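Local coordinates for protein beta-N-acetylhexosaminidase (Thermotoga neapolitana, PDB 5BZA) that probably hydrolyses terminal non-reducing N-acetyl-D-hexosamine residues from N-acetyl-beta-D-hexosaminides, as a thermostable member of glycosyl hydrolase family 3, at residues D2-F10 and V302-L313. Numbering follows the deposited sequence.
Sequences DVDLGKLFF and VERSIKIVDEYL
Lys7 reaches across to Asp310 in a salt bridge: its NZ gives a hydrogen bond of 2.6 Å to Asp310 OD1, on the syn lone pair, the side where the other oxygen lies, and NZ also comes within 3.2 Å of Asp310 OD2. Extended beyond CG, the lysine chain spans the gap to the carboxylate, and the two side chains cross at about a right angle. On its way CD passes Ile306 CG2. Away from the charged pair the contact is mostly apolar. Leu8 pushes CD1 against Ile306 CG1 at 3.5 Å and touches Ser305 CB as well, while Val302 CG1 is shared by Leu8 CD2 and Leu5 CD2, the latter 3.7 Å away. Ile306 keeps CG1 beside its backbone N (chi1 -72°), and the extended branch carries CD1 to Asp4, where it meets CB at 3.8 Å. Val309 CG2 packs on the carbonyl O of Lys7.

All this joins the two ends of a TIM-barrel domain: the 3-10 turn of residues 5-7 leads into the first strand, 9-13, and helix 299-314, which comes after the last barrel strand, 273-275, and helix 281-293, is laid against that turn. Strand 9-13 lies between 31-34 and 273-275, with Leu8 and Phe10 bonded through their backbones to Ile273.

Further out, Asp4 OD1 makes a long ion pair with Lys7 NZ, which thus sits between two carboxylates, Asp4 OD2 lying 4.9 Å from Asp310 OD2; a methionine in place of Lys7 would probably leave these like charges facing each other without the ammonium that offsets them. Arg57 adds a weak, long ion pair to Asp310 OD1. On the helix, Ser305 OG is hydrogen-bonded to Asn271 and to the carbonyl of Lys301, and Tyr285 and Lys289 of helix 281-293 pack on Leu5.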
ATOM      1  N   ASP B   2     -21.430  -5.135  33.209  1.00 41.95           N
ATOM      2  CA  ASP B   2     -20.536  -6.249  33.514  1.00 48.67           C
ATOM      3  C   ASP B   2     -20.396  -7.170  32.306  1.00 43.62           C
ATOM      4  O   ASP B   2     -19.562  -8.079  32.290  1.00 41.26           O
ATOM      5  CB  ASP B   2     -21.043  -7.039  34.730  1.00 57.72           C
ATOM      6  CG  ASP B   2     -19.912  -7.677  35.532  1.00 57.64           C
ATOM      7  OD1 ASP B   2     -19.442  -8.778  35.156  1.00 56.48           O
ATOM      8  OD2 ASP B   2     -19.491  -7.074  36.545  1.00 60.73           O
ATOM      9  N   VAL B   3     -21.228  -6.928  31.294  1.00 45.93           N
ATOM     10  CA  VAL B   3     -21.104  -7.580  29.989  1.00 45.41           C
ATOM     11  C   VAL B   3     -19.954  -6.865  29.257  1.00 42.54           C
ATOM     12  O   VAL B   3     -19.528  -7.268  28.161  1.00 43.30           O
ATOM     13  CB  VAL B   3     -22.451  -7.554  29.193  1.00 53.39           C
ATOM     14  CG1 VAL B   3     -22.285  -8.006  27.734  1.00 50.03           C
ATOM     15  CG2 VAL B   3     -23.448  -8.483  29.853  1.00 57.31           C
ATOM     16  N   ASP B   4     -19.416  -5.819  29.891  1.00 39.24           N
ATOM     17  CA  ASP B   4     -18.359  -5.025  29.269  1.00 36.19           C
ATOM     18  C   ASP B   4     -16.927  -5.393  29.655  1.00 29.78           C
ATOM     19  O   ASP B   4     -16.018  -4.602  29.399  1.00 28.37           O
ATOM     20  CB  ASP B   4     -18.538  -3.544  29.647  1.00 36.47           C
ATOM     21  CG  ASP B   4     -19.664  -2.870  28.905  1.00 41.40           C
ATOM     22  OD1 ASP B   4     -20.036  -3.364  27.816  1.00 47.95           O
ATOM     23  OD2 ASP B   4     -20.164  -1.833  29.406  1.00 39.78           O
ATOM     24  N   LEU B   5     -16.673  -6.611  30.124  1.00 28.21           N
ATOM     25  CA  LEU B   5     -15.312  -6.896  30.578  1.00 23.60           C
ATOM     26  C   LEU B   5     -14.368  -7.069  29.409  1.00 24.80           C
ATOM     27  O   LEU B   5     -13.123  -6.992  29.579  1.00 25.16           O
ATOM     28  CB  LEU B   5     -15.287  -8.155  31.453  1.00 24.38           C
ATOM     29  CG  LEU B   5     -15.966  -7.865  32.779  1.00 27.06           C
ATOM     30  CD1 LEU B   5     -15.940  -9.081  33.666  1.00 26.72           C
ATOM     31  CD2 LEU B   5     -15.202  -6.710  33.410  1.00 23.18           C
ATOM     32  N   GLY B   6     -14.966  -7.233  28.222  1.00 21.07           N
ATOM     33  CA  GLY B   6     -14.232  -7.375  26.990  1.00 15.17           C
ATOM     34  C   GLY B   6     -13.520  -6.085  26.687  1.00 15.84           C
ATOM     35  O   GLY B   6     -12.514  -6.066  25.990  1.00 10.26           O
ATOM     36  N   LYS B   7     -14.018  -4.990  27.242  1.00 16.71           N
ATOM     37  CA  LYS B   7     -13.328  -3.723  27.047  1.00 18.10           C
ATOM     38  C   LYS B   7     -11.926  -3.728  27.663  1.00 16.28           C
ATOM     39  O   LYS B   7     -11.073  -2.933  27.295  1.00 13.69           O
ATOM     40  CB  LYS B   7     -14.188  -2.582  27.578  1.00 17.74           C
ATOM     41  CG  LYS B   7     -15.422  -2.440  26.678  1.00 25.63           C
ATOM     42  CD  LYS B   7     -16.308  -1.257  26.963  1.00 29.14           C
ATOM     43  CE  LYS B   7     -17.467  -1.283  25.973  1.00 30.36           C
ATOM     44  NZ  LYS B   7     -18.443  -0.179  26.171  1.00 35.90           N
ATOM     45  N   LEU B   8     -11.659  -4.666  28.552  1.00 16.25           N
ATOM     46  CA  LEU B   8     -10.340  -4.685  29.158  1.00 15.73           C
ATOM     47  C   LEU B   8      -9.384  -5.580  28.373  1.00 13.72           C
ATOM     48  O   LEU B   8      -8.310  -5.931  28.871  1.00 12.16           O
ATOM     49  CB  LEU B   8     -10.416  -5.152  30.624  1.00 16.04           C
ATOM     50  CG  LEU B   8     -10.605  -4.046  31.675  1.00 17.73           C
ATOM     51  CD1 LEU B   8     -11.858  -3.256  31.386  1.00 19.28           C
ATOM     52  CD2 LEU B   8     -10.596  -4.579  33.128  1.00 17.46           C
ATOM     53  N   PHE B   9      -9.745  -5.919  27.138  1.00 14.48           N
ATOM     54  CA  PHE B   9      -8.882  -6.788  26.336  1.00 13.51           C
ATOM     55  C   PHE B   9      -8.605  -6.263  24.945  1.00 12.40           C
ATOM     56  O   PHE B   9      -9.497  -5.733  24.279  1.00 14.24           O
ATOM     57  CB  PHE B   9      -9.477  -8.187  26.234  1.00 12.92           C
ATOM     58  CG  PHE B   9      -9.457  -8.904  27.546  1.00 16.66           C
ATOM     59  CD1 PHE B   9      -8.275  -9.462  28.016  1.00 15.36           C
ATOM     60  CD2 PHE B   9     -10.609  -8.995  28.327  1.00 16.79           C
ATOM     61  CE1 PHE B   9      -8.248 -10.095  29.224  1.00 17.34           C
ATOM     62  CE2 PHE B   9     -10.586  -9.646  29.546  1.00 17.76           C
ATOM     63  CZ  PHE B   9      -9.409 -10.193  29.996  1.00 20.53           C
ATOM     64  N   PHE B  10      -7.356  -6.457  24.532  1.00 10.61           N
ATOM     65  CA  PHE B  10      -6.858  -6.068  23.240  1.00  8.56           C
ATOM     66  C   PHE B  10      -6.281  -7.340  22.644  1.00 11.27           C
ATOM     67  O   PHE B  10      -5.314  -7.870  23.187  1.00 10.43           O
ATOM     68  CB  PHE B  10      -5.772  -4.985  23.349  1.00  9.36           C
ATOM     69  CG  PHE B  10      -5.793  -4.000  22.193  1.00  7.96           C
ATOM     70  CD1 PHE B  10      -5.593  -4.451  20.870  1.00  7.04           C
ATOM     71  CD2 PHE B  10      -5.983  -2.632  22.423  1.00 11.01           C
ATOM     72  CE1 PHE B  10      -5.594  -3.551  19.791  1.00  8.93           C
ATOM     73  CE2 PHE B  10      -6.000  -1.721  21.335  1.00  7.57           C
ATOM     74  CZ  PHE B  10      -5.805  -2.190  20.017  1.00  6.95           C
ATOM     75  N   VAL B 302     -11.655  -1.691  37.644  1.00 19.45           N
ATOM     76  CA  VAL B 302     -12.265  -2.234  36.434  1.00 24.04           C
ATOM     77  C   VAL B 302     -13.172  -1.202  35.821  1.00 22.94           C
ATOM     78  O   VAL B 302     -13.130  -0.990  34.614  1.00 20.98           O
ATOM     79  CB  VAL B 302     -13.068  -3.524  36.684  1.00 19.82           C
ATOM     80  CG1 VAL B 302     -13.709  -3.987  35.397  1.00 23.47           C
ATOM     81  CG2 VAL B 302     -12.170  -4.608  37.201  1.00 17.66           C
ATOM     82  N   GLU B 303     -13.960  -0.534  36.665  1.00 26.65           N
ATOM     83  CA  GLU B 303     -14.878   0.520  36.226  1.00 26.65           C
ATOM     84  C   GLU B 303     -14.183   1.758  35.627  1.00 28.07           C
ATOM     85  O   GLU B 303     -14.655   2.323  34.625  1.00 28.42           O
ATOM     86  CB  GLU B 303     -15.768   0.940  37.392  1.00 37.51           C
ATOM     87  CG  GLU B 303     -16.862   1.933  37.017  1.00 44.15           C
ATOM     88  CD  GLU B 303     -17.516   2.562  38.237  1.00 57.58           C
ATOM     89  OE1 GLU B 303     -17.194   2.136  39.383  1.00 59.77           O
ATOM     90  OE2 GLU B 303     -18.349   3.481  38.043  1.00 62.56           O
ATOM     91  N   ARG B 304     -13.099   2.214  36.259  1.00 27.25           N
ATOM     92  CA  ARG B 304     -12.354   3.369  35.749  1.00 26.69           C
ATOM     93  C   ARG B 304     -11.753   3.012  34.407  1.00 24.35           C
ATOM     94  O   ARG B 304     -11.739   3.820  33.481  1.00 26.01           O
ATOM     95  CB  ARG B 304     -11.250   3.815  36.734  1.00 30.75           C
ATOM     96  CG  ARG B 304     -11.799   4.510  37.995  1.00 34.86           C
ATOM     97  CD  ARG B 304     -10.760   5.302  38.801  1.00 41.20           C
ATOM     98  NE  ARG B 304      -9.734   4.483  39.455  1.00 43.93           N
ATOM     99  CZ  ARG B 304      -9.874   3.910  40.659  1.00 43.97           C
ATOM    100  NH1 ARG B 304     -11.022   4.024  41.337  1.00 40.76           N
ATOM    101  NH2 ARG B 304      -8.876   3.189  41.180  1.00 36.97           N
ATOM    102  N   SER B 305     -11.244   1.786  34.333  1.00 22.71           N
ATOM    103  CA  SER B 305     -10.709   1.228  33.108  1.00 21.55           C
ATOM    104  C   SER B 305     -11.739   1.225  31.967  1.00 19.45           C
ATOM    105  O   SER B 305     -11.472   1.739  30.877  1.00 20.86           O
ATOM    106  CB  SER B 305     -10.205  -0.182  33.390  1.00 19.35           C
ATOM    107  OG  SER B 305      -9.001  -0.126  34.149  1.00 22.28           O
ATOM    108  N   ILE B 306     -12.911   0.650  32.226  1.00 20.77           N
ATOM    109  CA  ILE B 306     -13.992   0.638  31.256  1.00 20.54           C
ATOM    110  C   ILE B 306     -14.338   2.059  30.811  1.00 22.83           C
ATOM    111  O   ILE B 306     -14.584   2.312  29.615  1.00 22.04           O
ATOM    112  CB  ILE B 306     -15.223  -0.084  31.803  1.00 16.96           C
ATOM    113  CG1 ILE B 306     -14.936  -1.584  31.859  1.00 20.01           C
ATOM    114  CG2 ILE B 306     -16.433   0.195  30.939  1.00 19.54           C
ATOM    115  CD1 ILE B 306     -16.088  -2.427  32.354  1.00 24.60           C
ATOM    116  N   LYS B 307     -14.338   2.994  31.764  1.00 25.40           N
ATOM    117  CA  LYS B 307     -14.633   4.391  31.431  1.00 26.66           C
ATOM    118  C   LYS B 307     -13.601   4.949  30.434  1.00 26.51           C
ATOM    119  O   LYS B 307     -13.956   5.586  29.417  1.00 26.09           O
ATOM    120  CB  LYS B 307     -14.640   5.251  32.701  1.00 34.65           C
ATOM    121  CG  LYS B 307     -14.982   6.719  32.467  1.00 33.57           C
ATOM    122  CD  LYS B 307     -15.301   7.434  33.775  1.00 40.24           C
ATOM    123  CE  LYS B 307     -15.154   8.954  33.628  1.00 43.47           C
ATOM    124  NZ  LYS B 307     -15.487   9.421  32.234  1.00 44.33           N
ATOM    125  N   ILE B 308     -12.325   4.667  30.713  1.00 22.33           N
ATOM    126  CA  ILE B 308     -11.250   5.117  29.843  1.00 21.62           C
ATOM    127  C   ILE B 308     -11.391   4.525  28.418  1.00 21.23           C
ATOM    128  O   ILE B 308     -11.342   5.261  27.418  1.00 18.41           O
ATOM    129  CB  ILE B 308      -9.876   4.768  30.449  1.00 20.07           C
ATOM    130  CG1 ILE B 308      -9.648   5.566  31.728  1.00 21.80           C
ATOM    131  CG2 ILE B 308      -8.760   5.071  29.485  1.00 20.31           C
ATOM    132  CD1 ILE B 308      -8.324   5.295  32.383  1.00 22.30           C
ATOM    133  N   VAL B 309     -11.585   3.208  28.332  1.00 19.12           N
ATOM    134  CA  VAL B 309     -11.728   2.592  27.031  1.00 20.21           C
ATOM    135  C   VAL B 309     -12.895   3.190  26.255  1.00 21.28           C
ATOM    136  O   VAL B 309     -12.772   3.481  25.061  1.00 23.59           O
ATOM    137  CB  VAL B 309     -11.910   1.079  27.133  1.00 22.79           C
ATOM    138  CG1 VAL B 309     -12.331   0.506  25.765  1.00 23.14           C
ATOM    139  CG2 VAL B 309     -10.641   0.444  27.617  1.00 15.94           C
ATOM    140  N   ASP B 310     -14.014   3.415  26.935  1.00 23.51           N
ATOM    141  CA  ASP B 310     -15.178   4.011  26.268  1.00 22.73           C
ATOM    142  C   ASP B 310     -14.871   5.426  25.774  1.00 26.39           C
ATOM    143  O   ASP B 310     -15.249   5.809  24.662  1.00 29.94           O
ATOM    144  CB  ASP B 310     -16.379   3.986  27.210  1.00 26.29           C
ATOM    145  CG  ASP B 310     -17.113   2.657  27.159  1.00 30.90           C
ATOM    146  OD1 ASP B 310     -16.866   1.884  26.201  1.00 27.50           O
ATOM    147  OD2 ASP B 310     -17.890   2.356  28.094  1.00 31.58           O
ATOM    148  N   GLU B 311     -14.162   6.203  26.575  1.00 23.60           N
ATOM    149  CA  GLU B 311     -13.767   7.516  26.080  1.00 27.28           C
ATOM    150  C   GLU B 311     -12.942   7.359  24.789  1.00 28.15           C
ATOM    151  O   GLU B 311     -13.267   8.001  23.778  1.00 26.47           O
ATOM    152  CB  GLU B 311     -13.016   8.304  27.168  1.00 26.94           C
ATOM    153  CG  GLU B 311     -13.983   8.727  28.296  1.00 35.16           C
ATOM    154  CD  GLU B 311     -13.293   9.244  29.580  1.00 43.36           C
ATOM    155  OE1 GLU B 311     -14.012   9.778  30.466  1.00 46.77           O
ATOM    156  OE2 GLU B 311     -12.054   9.079  29.732  1.00 41.79           O
ATOM    157  N   TYR B 312     -11.937   6.472  24.779  1.00 27.00           N
ATOM    158  CA  TYR B 312     -11.105   6.325  23.564  1.00 28.07           C
ATOM    159  C   TYR B 312     -11.942   5.871  22.356  1.00 26.25           C
ATOM    160  O   TYR B 312     -11.807   6.409  21.254  1.00 27.39           O
ATOM    161  CB  TYR B 312      -9.936   5.348  23.785  1.00 21.92           C
ATOM    162  CG  TYR B 312      -8.736   6.022  24.444  1.00 24.58           C
ATOM    163  CD1 TYR B 312      -8.830   6.514  25.746  1.00 21.83           C
ATOM    164  CD2 TYR B 312      -7.524   6.207  23.759  1.00 21.51           C
ATOM    165  CE1 TYR B 312      -7.739   7.163  26.371  1.00 23.07           C
ATOM    166  CE2 TYR B 312      -6.423   6.867  24.377  1.00 17.66           C
ATOM    167  CZ  TYR B 312      -6.538   7.340  25.693  1.00 19.41           C
ATOM    168  OH  TYR B 312      -5.466   7.981  26.346  1.00 15.63           O
ATOM    169  N   LEU B 313     -12.766   4.852  22.571  1.00 26.43           N
ATOM    170  CA  LEU B 313     -13.652   4.328  21.559  1.00 21.83           C
ATOM    171  C   LEU B 313     -14.469   5.442  20.952  1.00 32.19           C
ATOM    172  O   LEU B 313     -14.539   5.579  19.723  1.00 33.27           O
ATOM    173  CB  LEU B 313     -14.578   3.268  22.145  1.00 25.78           C
ATOM    174  CG  LEU B 313     -13.932   1.896  22.349  1.00 23.04           C
ATOM    175  CD1 LEU B 313     -14.847   0.910  23.047  1.00 28.13           C
ATOM    176  CD2 LEU B 313     -13.530   1.358  20.976  1.00 19.71           C
TER